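PDB 3D37: tail protein, 43 kDa from Neisseria meningitidis MC58, which is of unknown function but probably forms part of the tail or baseplate of a phage-like particle. Local coordinates for residues D208-A220 with V237-V251. Residues are numbered along the deposited sequence; the frame is centred on the assembly and turned at random.
Sequences DTDNRFSEVTFLA and VYKDPTMTLHRPKTV
R247 reaches across to the carbonyls of D210 and R212, at the end of the 209-212 turn, and shows how one arginine can serve several acceptors. Its chain, extended from CG to NE, lays NH1 and NH2 end-on against D210 O, each at 2.7 Å and both from one face of the carbonyl. NH1 also donates to R212 O, from well above the carbonyl plane, while NH2, besides its bond to D210 O, makes a salt bridge with D100 of the second subunit. The F213 ring is turned almost parallel to the guanidinium (4°), but NH1 approaches it obliquely, near CE1; K249 lays CD over one face of the same ring, a CH-pi contact, and W273 meets the ring edge-to-face. S214 works both ways: its N donates to R247 O, and its OG, placed between N and carbonyl carbon (chi1 73°), accepts from R247 N at 3.1 Å. D240 OD2 forms a long salt bridge at the edge of the R212 guanidinium, M243 SD covering a face, whereas OD1 meets F213 O (3.1 Å) and S214 O as acceptor against acceptor. Strand 215-220 is central, antiparallel to 237-239, where V216 and Y238 exchange two backbone bonds, and parallel to 249-251. There T217 N donates to K249 O and T217 O accepts from V251 N; a water donates to K249 O while bonding T217 OG1. The chemistry thus implies a small sheet held by backbone bonds, and two carbonyls of the 209-214 loop bonded by an arginine that also pairs with an acid of the second subunit.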
ATOM      1  N   ASP A 208     -12.976   7.650 -28.426  1.00 33.72           N
ATOM      2  CA  ASP A 208     -11.686   7.591 -29.077  1.00 35.75           C
ATOM      3  C   ASP A 208     -11.885   7.954 -30.548  1.00 35.71           C
ATOM      4  O   ASP A 208     -12.729   7.386 -31.210  1.00 34.56           O
ATOM      5  CB  ASP A 208     -11.179   6.165 -28.922  1.00 36.66           C
ATOM      6  CG  ASP A 208      -9.873   5.961 -29.537  1.00 42.13           C
ATOM      7  OD1 ASP A 208      -9.766   6.176 -30.750  1.00 46.05           O
ATOM      8  OD2 ASP A 208      -8.943   5.565 -28.802  1.00 51.90           O
ATOM      9  N   THR A 209     -11.104   8.895 -31.051  1.00 36.74           N
ATOM     10  CA  THR A 209     -11.227   9.360 -32.426  1.00 37.24           C
ATOM     11  C   THR A 209     -10.094   8.859 -33.352  1.00 37.52           C
ATOM     12  O   THR A 209      -9.891   9.365 -34.454  1.00 36.94           O
ATOM     13  CB  THR A 209     -11.284  10.885 -32.421  1.00 38.27           C
ATOM     14  OG1 THR A 209     -10.063  11.404 -31.881  1.00 39.43           O
ATOM     15  CG2 THR A 209     -12.453  11.394 -31.532  1.00 38.06           C
ATOM     16  N   ASP A 210      -9.365   7.848 -32.912  1.00 38.17           N
ATOM     17  CA  ASP A 210      -8.284   7.261 -33.695  1.00 39.33           C
ATOM     18  C   ASP A 210      -8.615   6.969 -35.166  1.00 39.73           C
ATOM     19  O   ASP A 210      -7.828   7.229 -36.083  1.00 39.46           O
ATOM     20  CB  ASP A 210      -7.941   5.905 -33.086  1.00 40.67           C
ATOM     21  CG  ASP A 210      -6.597   5.872 -32.459  1.00 46.23           C
ATOM     22  OD1 ASP A 210      -6.544   5.428 -31.273  1.00 51.70           O
ATOM     23  OD2 ASP A 210      -5.602   6.252 -33.173  1.00 53.23           O
ATOM     24  N   ASN A 211      -9.747   6.309 -35.357  1.00 39.72           N
ATOM     25  CA  ASN A 211     -10.127   5.767 -36.630  1.00 40.21           C
ATOM     26  C   ASN A 211     -11.352   6.486 -37.164  1.00 40.25           C
ATOM     27  O   ASN A 211     -12.186   5.905 -37.835  1.00 39.57           O
ATOM     28  CB  ASN A 211     -10.318   4.254 -36.501  1.00 40.06           C
ATOM     29  CG  ASN A 211      -8.993   3.506 -36.548  1.00 42.00           C
ATOM     30  OD1 ASN A 211      -8.089   3.861 -37.328  1.00 46.90           O
ATOM     31  ND2 ASN A 211      -8.871   2.467 -35.750  1.00 41.41           N
ATOM     32  N   ARG A 212     -11.431   7.772 -36.845  1.00 41.73           N
ATOM     33  CA  ARG A 212     -12.444   8.640 -37.381  1.00 42.80           C
ATOM     34  C   ARG A 212     -11.784   9.498 -38.456  1.00 43.82           C
ATOM     35  O   ARG A 212     -11.017  10.437 -38.176  1.00 44.46           O
ATOM     36  CB  ARG A 212     -13.047   9.508 -36.288  1.00 43.27           C
ATOM     37  CG  ARG A 212     -14.057  10.524 -36.853  1.00 44.03           C
ATOM     38  CD  ARG A 212     -15.098  10.976 -35.793  1.00 45.26           C
ATOM     39  NE  ARG A 212     -14.666  12.156 -35.045  1.00 50.41           N
ATOM     40  CZ  ARG A 212     -14.786  13.422 -35.473  1.00 52.24           C
ATOM     41  NH1 ARG A 212     -14.374  14.443 -34.709  1.00 47.81           N
ATOM     42  NH2 ARG A 212     -15.327  13.678 -36.674  1.00 53.55           N
ATOM     43  N   PHE A 213     -12.078   9.152 -39.699  1.00 43.60           N
ATOM     44  CA  PHE A 213     -11.421   9.745 -40.826  1.00 43.91           C
ATOM     45  C   PHE A 213     -12.359  10.728 -41.519  1.00 44.32           C
ATOM     46  O   PHE A 213     -13.593  10.625 -41.389  1.00 44.45           O
ATOM     47  CB  PHE A 213     -10.965   8.628 -41.750  1.00 43.60           C
ATOM     48  CG  PHE A 213     -10.068   7.637 -41.073  1.00 43.24           C
ATOM     49  CD1 PHE A 213      -8.807   8.012 -40.651  1.00 42.82           C
ATOM     50  CD2 PHE A 213     -10.476   6.347 -40.852  1.00 43.94           C
ATOM     51  CE1 PHE A 213      -7.977   7.114 -40.022  1.00 42.65           C
ATOM     52  CE2 PHE A 213      -9.638   5.434 -40.230  1.00 43.72           C
ATOM     53  CZ  PHE A 213      -8.390   5.819 -39.820  1.00 42.94           C
ATOM     54  N   SER A 214     -11.759  11.702 -42.208  1.00 44.51           N
ATOM     55  CA  SER A 214     -12.503  12.756 -42.887  1.00 44.79           C
ATOM     56  C   SER A 214     -13.070  12.271 -44.238  1.00 45.04           C
ATOM     57  O   SER A 214     -14.272  12.405 -44.500  1.00 45.52           O
ATOM     58  CB  SER A 214     -11.610  13.994 -43.077  1.00 45.27           C
ATOM     59  OG  SER A 214     -10.633  13.776 -44.093  1.00 43.41           O
ATOM     60  N   GLU A 215     -12.195  11.752 -45.097  1.00 44.76           N
ATOM     61  CA  GLU A 215     -12.598  11.051 -46.296  1.00 44.79           C
ATOM     62  C   GLU A 215     -11.880   9.712 -46.260  1.00 44.15           C
ATOM     63  O   GLU A 215     -10.742   9.631 -45.790  1.00 44.66           O
ATOM     64  CB  GLU A 215     -12.171  11.788 -47.580  1.00 45.50           C
ATOM     65  CG  GLU A 215     -12.750  13.219 -47.740  1.00 47.55           C
ATOM     66  CD  GLU A 215     -12.515  13.827 -49.129  1.00 46.97           C
ATOM     67  OE1 GLU A 215     -12.329  13.078 -50.128  1.00 48.78           O
ATOM     68  OE2 GLU A 215     -12.543  15.081 -49.211  1.00 53.80           O
ATOM     69  N   VAL A 216     -12.524   8.666 -46.760  1.00 42.91           N
ATOM     70  CA  VAL A 216     -11.857   7.381 -46.893  1.00 41.95           C
ATOM     71  C   VAL A 216     -12.121   6.892 -48.289  1.00 42.10           C
ATOM     72  O   VAL A 216     -13.263   6.757 -48.702  1.00 41.06           O
ATOM     73  CB  VAL A 216     -12.314   6.347 -45.843  1.00 41.47           C
ATOM     74  CG1 VAL A 216     -11.606   4.983 -46.077  1.00 37.05           C
ATOM     75  CG2 VAL A 216     -12.033   6.899 -44.431  1.00 38.56           C
ATOM     76  N   THR A 217     -11.051   6.654 -49.021  1.00 42.65           N
ATOM     77  CA  THR A 217     -11.182   6.187 -50.358  1.00 43.18           C
ATOM     78  C   THR A 217     -10.925   4.688 -50.350  1.00 43.25           C
ATOM     79  O   THR A 217      -9.873   4.225 -49.910  1.00 42.53           O
ATOM     80  CB  THR A 217     -10.272   7.029 -51.313  1.00 44.10           C
ATOM     81  OG1 THR A 217      -8.913   7.002 -50.859  1.00 46.52           O
ATOM     82  CG2 THR A 217     -10.741   8.488 -51.311  1.00 41.20           C
ATOM     83  N   PHE A 218     -11.933   3.932 -50.791  1.00 43.77           N
ATOM     84  CA  PHE A 218     -11.873   2.477 -50.855  1.00 44.12           C
ATOM     85  C   PHE A 218     -11.613   2.062 -52.304  1.00 45.44           C
ATOM     86  O   PHE A 218     -12.276   2.571 -53.234  1.00 44.66           O
ATOM     87  CB  PHE A 218     -13.183   1.852 -50.345  1.00 43.72           C
ATOM     88  CG  PHE A 218     -13.446   2.080 -48.857  1.00 42.58           C
ATOM     89  CD1 PHE A 218     -12.929   1.216 -47.910  1.00 43.12           C
ATOM     90  CD2 PHE A 218     -14.213   3.164 -48.424  1.00 41.52           C
ATOM     91  CE1 PHE A 218     -13.185   1.415 -46.526  1.00 42.97           C
ATOM     92  CE2 PHE A 218     -14.469   3.376 -47.068  1.00 42.81           C
ATOM     93  CZ  PHE A 218     -13.951   2.506 -46.118  1.00 42.33           C
ATOM     94  N   LEU A 219     -10.647   1.147 -52.484  1.00 46.42           N
ATOM     95  CA  LEU A 219     -10.210   0.711 -53.819  1.00 47.10           C
ATOM     96  C   LEU A 219     -10.335  -0.789 -53.949  1.00 48.02           C
ATOM     97  O   LEU A 219     -10.105  -1.534 -52.986  1.00 47.93           O
ATOM     98  CB  LEU A 219      -8.748   1.097 -54.105  1.00 46.95           C
ATOM     99  CG  LEU A 219      -8.270   2.542 -53.928  1.00 46.23           C
ATOM    100  CD1 LEU A 219      -6.707   2.618 -54.327  1.00 45.02           C
ATOM    101  CD2 LEU A 219      -9.153   3.479 -54.789  1.00 45.50           C
ATOM    102  N   ALA A 220     -10.713  -1.235 -55.139  1.00 49.05           N
ATOM    103  CA  ALA A 220     -10.662  -2.659 -55.457  1.00 50.46           C
ATOM    104  C   ALA A 220     -10.475  -2.863 -56.958  1.00 51.16           C
ATOM    105  O   ALA A 220     -10.726  -1.959 -57.772  1.00 51.19           O
ATOM    106  CB  ALA A 220     -11.922  -3.407 -54.924  1.00 50.13           C
ATOM    107  N   VAL A 237     -15.824   6.403 -52.451  1.00 45.18           N
ATOM    108  CA  VAL A 237     -15.303   7.249 -51.378  1.00 45.21           C
ATOM    109  C   VAL A 237     -16.403   7.738 -50.443  1.00 45.52           C
ATOM    110  O   VAL A 237     -17.504   8.112 -50.867  1.00 45.34           O
ATOM    111  CB  VAL A 237     -14.404   8.430 -51.898  1.00 45.96           C
ATOM    112  CG1 VAL A 237     -14.533   8.608 -53.398  1.00 43.80           C
ATOM    113  CG2 VAL A 237     -14.654   9.728 -51.107  1.00 44.78           C
ATOM    114  N   TYR A 238     -16.069   7.694 -49.160  1.00 45.06           N
ATOM    115  CA  TYR A 238     -16.945   8.052 -48.092  1.00 45.94           C
ATOM    116  C   TYR A 238     -16.440   9.393 -47.573  1.00 46.30           C
ATOM    117  O   TYR A 238     -15.243   9.641 -47.590  1.00 45.70           O
ATOM    118  CB  TYR A 238     -16.873   6.955 -46.997  1.00 45.12           C
ATOM    119  CG  TYR A 238     -17.395   7.382 -45.654  1.00 44.55           C
ATOM    120  CD1 TYR A 238     -18.752   7.355 -45.374  1.00 43.75           C
ATOM    121  CD2 TYR A 238     -16.526   7.834 -44.660  1.00 43.48           C
ATOM    122  CE1 TYR A 238     -19.233   7.783 -44.123  1.00 44.67           C
ATOM    123  CE2 TYR A 238     -17.001   8.255 -43.422  1.00 44.46           C
ATOM    124  CZ  TYR A 238     -18.355   8.220 -43.166  1.00 43.64           C
ATOM    125  OH  TYR A 238     -18.822   8.614 -41.941  1.00 45.63           O
ATOM    126  N   LYS A 239     -17.360  10.253 -47.146  1.00 47.93           N
ATOM    127  CA  LYS A 239     -17.040  11.526 -46.472  1.00 49.58           C
ATOM    128  C   LYS A 239     -18.052  11.737 -45.348  1.00 50.20           C
ATOM    129  O   LYS A 239     -19.220  11.424 -45.508  1.00 49.47           O
ATOM    130  CB  LYS A 239     -17.095  12.713 -47.464  1.00 49.35           C
ATOM    131  CG  LYS A 239     -16.771  12.356 -48.939  1.00 50.89           C
ATOM    132  CD  LYS A 239     -16.720  13.586 -49.911  1.00 50.89           C
ATOM    133  CE  LYS A 239     -18.109  14.212 -50.223  1.00 52.16           C
ATOM    134  NZ  LYS A 239     -18.182  14.943 -51.570  1.00 51.51           N
ATOM    135  N   ASP A 240     -17.618  12.217 -44.189  1.00 52.49           N
ATOM    136  CA  ASP A 240     -18.587  12.813 -43.242  1.00 54.39           C
ATOM    137  C   ASP A 240     -18.385  14.322 -43.285  1.00 55.76           C
ATOM    138  O   ASP A 240     -17.292  14.813 -42.959  1.00 56.18           O
ATOM    139  CB  ASP A 240     -18.526  12.259 -41.793  1.00 55.13           C
ATOM    140  CG  ASP A 240     -17.134  12.328 -41.162  1.00 56.50           C
ATOM    141  OD1 ASP A 240     -16.140  12.348 -41.931  1.00 59.51           O
ATOM    142  OD2 ASP A 240     -17.038  12.322 -39.900  1.00 56.45           O
ATOM    143  N   PRO A 241     -19.411  15.068 -43.748  1.00 56.97           N
ATOM    144  CA  PRO A 241     -19.243  16.514 -43.757  1.00 57.51           C
ATOM    145  C   PRO A 241     -19.141  17.174 -42.371  1.00 58.36           C
ATOM    146  O   PRO A 241     -18.966  18.395 -42.309  1.00 59.46           O
ATOM    147  CB  PRO A 241     -20.482  17.010 -44.540  1.00 57.84           C
ATOM    148  CG  PRO A 241     -20.921  15.814 -45.349  1.00 57.63           C
ATOM    149  CD  PRO A 241     -20.695  14.687 -44.368  1.00 57.35           C
ATOM    150  N   THR A 242     -19.227  16.398 -41.285  1.00 58.61           N
ATOM    151  CA  THR A 242     -19.009  16.941 -39.925  1.00 58.53           C
ATOM    152  C   THR A 242     -17.533  16.913 -39.439  1.00 58.58           C
ATOM    153  O   THR A 242     -17.216  17.514 -38.410  1.00 58.79           O
ATOM    154  CB  THR A 242     -19.905  16.234 -38.891  1.00 58.73           C
ATOM    155  OG1 THR A 242     -21.192  15.986 -39.467  1.00 59.24           O
ATOM    156  CG2 THR A 242     -20.062  17.096 -37.614  1.00 58.88           C
ATOM    157  N   MET A 243     -16.657  16.210 -40.166  1.00 58.40           N
ATOM    158  CA  MET A 243     -15.189  16.276 -39.975  1.00 57.73           C
ATOM    159  C   MET A 243     -14.626  17.541 -40.639  1.00 57.08           C
ATOM    160  O   MET A 243     -14.653  17.658 -41.870  1.00 56.88           O
ATOM    161  CB  MET A 243     -14.477  15.038 -40.595  1.00 58.23           C
ATOM    162  CG  MET A 243     -14.188  13.847 -39.636  1.00 58.95           C
ATOM    163  SD  MET A 243     -12.787  14.158 -38.537  1.00 59.80           S
ATOM    164  CE  MET A 243     -11.328  13.832 -39.520  1.00 60.53           C
ATOM    165  N   THR A 244     -14.106  18.474 -39.839  1.00 55.96           N
ATOM    166  CA  THR A 244     -13.372  19.619 -40.391  1.00 55.49           C
ATOM    167  C   THR A 244     -11.890  19.280 -40.628  1.00 54.86           C
ATOM    168  O   THR A 244     -11.291  19.732 -41.615  1.00 55.14           O
ATOM    169  CB  THR A 244     -13.472  20.871 -39.506  1.00 55.07           C
ATOM    170  OG1 THR A 244     -13.204  20.522 -38.150  1.00 55.79           O
ATOM    171  CG2 THR A 244     -14.846  21.462 -39.591  1.00 55.66           C
ATOM    172  N   LEU A 245     -11.321  18.466 -39.740  1.00 53.76           N
ATOM    173  CA  LEU A 245      -9.895  18.111 -39.787  1.00 52.64           C
ATOM    174  C   LEU A 245      -9.579  17.204 -40.969  1.00 51.45           C
ATOM    175  O   LEU A 245     -10.291  16.246 -41.236  1.00 52.21           O
ATOM    176  CB  LEU A 245      -9.463  17.412 -38.482  1.00 52.55           C
ATOM    177  CG  LEU A 245      -9.718  18.135 -37.159  1.00 52.69           C
ATOM    178  CD1 LEU A 245      -9.376  17.216 -35.981  1.00 52.55           C
ATOM    179  CD2 LEU A 245      -8.948  19.471 -37.083  1.00 51.55           C
ATOM    180  N   HIS A 246      -8.496  17.514 -41.669  1.00 49.86           N
ATOM    181  CA  HIS A 246      -8.007  16.696 -42.761  1.00 49.00           C
ATOM    182  C   HIS A 246      -7.359  15.409 -42.240  1.00 47.68           C
ATOM    183  O   HIS A 246      -6.273  15.437 -41.668  1.00 45.87           O
ATOM    184  CB  HIS A 246      -6.999  17.496 -43.598  1.00 48.91           C
ATOM    185  CG  HIS A 246      -6.532  16.794 -44.838  1.00 48.35           C
ATOM    186  ND1 HIS A 246      -7.359  16.547 -45.911  1.00 48.61           N
ATOM    187  CD2 HIS A 246      -5.309  16.325 -45.192  1.00 47.81           C
ATOM    188  CE1 HIS A 246      -6.674  15.938 -46.865  1.00 46.94           C
ATOM    189  NE2 HIS A 246      -5.425  15.798 -46.459  1.00 46.81           N
ATOM    190  N   ARG A 247      -8.012  14.277 -42.487  1.00 47.01           N
ATOM    191  CA  ARG A 247      -7.494  12.989 -42.042  1.00 46.91           C
ATOM    192  C   ARG A 247      -7.903  11.891 -43.026  1.00 46.69           C
ATOM    193  O   ARG A 247      -8.759  11.060 -42.718  1.00 46.27           O
ATOM    194  CB  ARG A 247      -7.996  12.723 -40.612  1.00 46.74           C
ATOM    195  CG  ARG A 247      -7.081  11.873 -39.803  1.00 46.67           C
ATOM    196  CD  ARG A 247      -7.310  12.079 -38.335  1.00 46.82           C
ATOM    197  NE  ARG A 247      -6.492  11.150 -37.581  1.00 46.25           N
ATOM    198  CZ  ARG A 247      -6.852   9.904 -37.286  1.00 48.02           C
ATOM    199  NH1 ARG A 247      -8.052   9.440 -37.638  1.00 47.60           N
ATOM    200  NH2 ARG A 247      -6.011   9.132 -36.600  1.00 47.73           N
ATOM    201  N   PRO A 248      -7.314  11.916 -44.238  1.00 46.65           N
ATOM    202  CA  PRO A 248      -7.664  10.998 -45.310  1.00 46.83           C
ATOM    203  C   PRO A 248      -7.023   9.632 -45.189  1.00 46.48           C
ATOM    204  O   PRO A 248      -5.899   9.488 -44.711  1.00 46.78           O
ATOM    205  CB  PRO A 248      -7.105  11.691 -46.559  1.00 47.32           C
ATOM    206  CG  PRO A 248      -5.928  12.434 -46.061  1.00 47.29           C
ATOM    207  CD  PRO A 248      -6.280  12.880 -44.671  1.00 46.68           C
ATOM    208  N   LYS A 249      -7.737   8.629 -45.645  1.00 45.66           N
ATOM    209  CA  LYS A 249      -7.222   7.289 -45.588  1.00 45.42           C
ATOM    210  C   LYS A 249      -7.610   6.615 -46.888  1.00 44.94           C
ATOM    211  O   LYS A 249      -8.644   6.921 -47.479  1.00 44.38           O
ATOM    212  CB  LYS A 249      -7.768   6.523 -44.355  1.00 45.10           C
ATOM    213  CG  LYS A 249      -7.021   5.189 -44.123  1.00 45.48           C
ATOM    214  CD  LYS A 249      -7.580   4.370 -42.986  1.00 44.94           C
ATOM    215  CE  LYS A 249      -6.496   3.975 -41.967  1.00 45.50           C
ATOM    216  NZ  LYS A 249      -5.626   2.820 -42.375  1.00 45.17           N
ATOM    217  N   THR A 250      -6.768   5.712 -47.347  1.00 45.06           N
ATOM    218  CA  THR A 250      -7.122   4.954 -48.507  1.00 45.90           C
ATOM    219  C   THR A 250      -6.962   3.515 -48.095  1.00 46.20           C
ATOM    220  O   THR A 250      -5.968   3.167 -47.459  1.00 46.16           O
ATOM    221  CB  THR A 250      -6.259   5.321 -49.761  1.00 46.07           C
ATOM    222  OG1 THR A 250      -5.362   4.241 -50.085  1.00 48.92           O
ATOM    223  CG2 THR A 250      -5.503   6.647 -49.576  1.00 45.21           C
ATOM    224  N   VAL A 251      -7.950   2.685 -48.434  1.00 46.65           N
ATOM    225  CA  VAL A 251      -7.949   1.268 -48.066  1.00 46.61           C
ATOM    226  C   VAL A 251      -8.168   0.401 -49.339  1.00 46.87           C
ATOM    227  O   VAL A 251      -9.077   0.678 -50.116  1.00 46.15           O
ATOM    228  CB  VAL A 251      -9.061   0.969 -47.000  1.00 46.28           C
ATOM    229  CG1 VAL A 251      -9.125  -0.518 -46.698  1.00 45.43           C
ATOM    230  CG2 VAL A 251      -8.848   1.809 -45.699  1.00 43.70           C
TER
HETATM  231  O   HOH W   1      -9.016   9.399 -48.971  1.00 57.56           O